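Local structure of glycerol uptake operon antiterminator regulatory protein (Listeria monocytogenes str. 4b, 3KTS) at residues 15-18 with 19-23. The protein probably regulates the glycerol uptake operon by transcription antitermination in response to glycerol-3-phosphate, using a TIM-barrel domain. Residues are numbered along the deposited sequence; the frame is centred on the assembly and turned at random.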
# COMPACT_ATOMS: atom_id res chain seq x y z
N ALA A 15 -6.12 -2.95 6.09
CA ALA A 15 -5.14 -1.99 6.56
C ALA A 15 -5.20 -1.87 8.08
O ALA A 15 -6.19 -1.38 8.62
CB ALA A 15 -5.35 -0.63 5.90
N ALA A 16 -4.14 -2.30 8.75
CA ALA A 16 -4.10 -2.31 10.21
C ALA A 16 -3.53 -1.02 10.77
O ALA A 16 -2.43 -0.60 10.39
CB ALA A 16 -3.28 -3.50 10.70
N HIS A 17 -4.28 -0.39 11.68
CA HIS A 17 -3.82 0.76 12.46
C HIS A 17 -3.19 0.31 13.77
O HIS A 17 -2.31 0.98 14.32
CB HIS A 17 -4.99 1.68 12.80
CG HIS A 17 -5.52 2.47 11.64
ND1 HIS A 17 -4.92 3.63 11.19
CD2 HIS A 17 -6.59 2.26 10.84
CE1 HIS A 17 -5.61 4.11 10.17
NE2 HIS A 17 -6.62 3.29 9.93
N ASN A 18 -3.66 -0.84 14.26
CA ASN A 18 -3.32 -1.34 15.59
C ASN A 18 -2.50 -2.62 15.55
O ASN A 18 -2.30 -3.22 14.50
CB ASN A 18 -4.61 -1.62 16.38
CG ASN A 18 -5.40 -0.37 16.66
OD1 ASN A 18 -5.12 0.35 17.62
ND2 ASN A 18 -6.41 -0.11 15.84
N GLN A 19 -2.04 -3.02 16.73
CA GLN A 19 -1.52 -4.36 16.94
C GLN A 19 -2.73 -5.31 17.00
O GLN A 19 -2.67 -6.43 16.50
CB GLN A 19 -0.72 -4.41 18.24
CG GLN A 19 0.65 -5.04 18.12
CD GLN A 19 0.71 -6.51 18.53
OE1 GLN A 19 1.55 -6.90 19.34
NE2 GLN A 19 -0.18 -7.33 17.97
N LYS A 20 -3.82 -4.83 17.61
CA LYS A 20 -5.08 -5.57 17.72
C LYS A 20 -5.82 -5.74 16.39
O LYS A 20 -6.57 -6.69 16.22
CB LYS A 20 -6.02 -4.90 18.73
CG LYS A 20 -5.69 -5.19 20.19
CD LYS A 20 -6.68 -4.51 21.11
CE LYS A 20 -6.29 -4.68 22.56
NZ LYS A 20 -7.16 -3.85 23.45
N ASP A 21 -5.59 -4.81 15.47
CA ASP A 21 -6.17 -4.88 14.12
C ASP A 21 -5.54 -6.00 13.29
O ASP A 21 -6.21 -6.57 12.43
CB ASP A 21 -6.01 -3.55 13.39
CG ASP A 21 -7.10 -2.55 13.75
OD1 ASP A 21 -8.08 -2.95 14.42
OD2 ASP A 21 -6.98 -1.37 13.36
N MET A 22 -4.27 -6.30 13.56
CA MET A 22 -3.59 -7.37 12.84
C MET A 22 -4.00 -8.75 13.36
O MET A 22 -3.91 -9.74 12.63
CB MET A 22 -2.07 -7.17 12.84
CG MET A 22 -1.29 -8.02 13.84
SD MET A 22 0.42 -8.21 13.34
CE MET A 22 1.03 -6.58 13.74
N GLU A 23 -4.46 -8.81 14.62
CA GLU A 23 -5.02 -10.02 15.19
C GLU A 23 -6.35 -10.34 14.53
O GLU A 23 -6.63 -11.50 14.22
CB GLU A 23 -5.21 -9.88 16.70
CG GLU A 23 -4.36 -10.84 17.53
CD GLU A 23 -2.87 -10.62 17.35
OE1 GLU A 23 -2.23 -11.44 16.66
OE2 GLU A 23 -2.34 -9.62 17.88
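D21 of helix 20-25 reaches back with its carboxylate to H17 and N18, in the loop just after strand 12-16, and polar bonds carry most of the meeting. N18 ND2 donates to D21 OD2 at 2.8 Å and nearly straight (162°). The oxygen lies close to the amide plane of N18, but the amide comes down on it from above the carboxylate, the two flat groups being almost perpendicular (86°). A second, weak bond runs to the same oxygen from the backbone, H17 N to D21 OD2 at 3.3 Å. The D21 torsion sets this up: CG stands beside its own backbone N (chi1 -83°), which brings the carboxylate back beside H17 and N18.

The apolar part is small. A16 CB sits 3.8 Å from D21 CB and 4.4 Å from M22 CB. M22, in helix 20-25, also packs on M35 of strand 32-39 and L46 of helix 43-52, the next beta-alpha unit of the TIM barrel.

Just beyond strand 173-178, K181 forms a salt bridge with D21 OD1 and S179 bonds to H17 NE2. With one good N-H and a weak one on OD2 and a lysine at OD1, D21 is probably held as a carboxylate, consistent with its bracing the strand-to-helix turn.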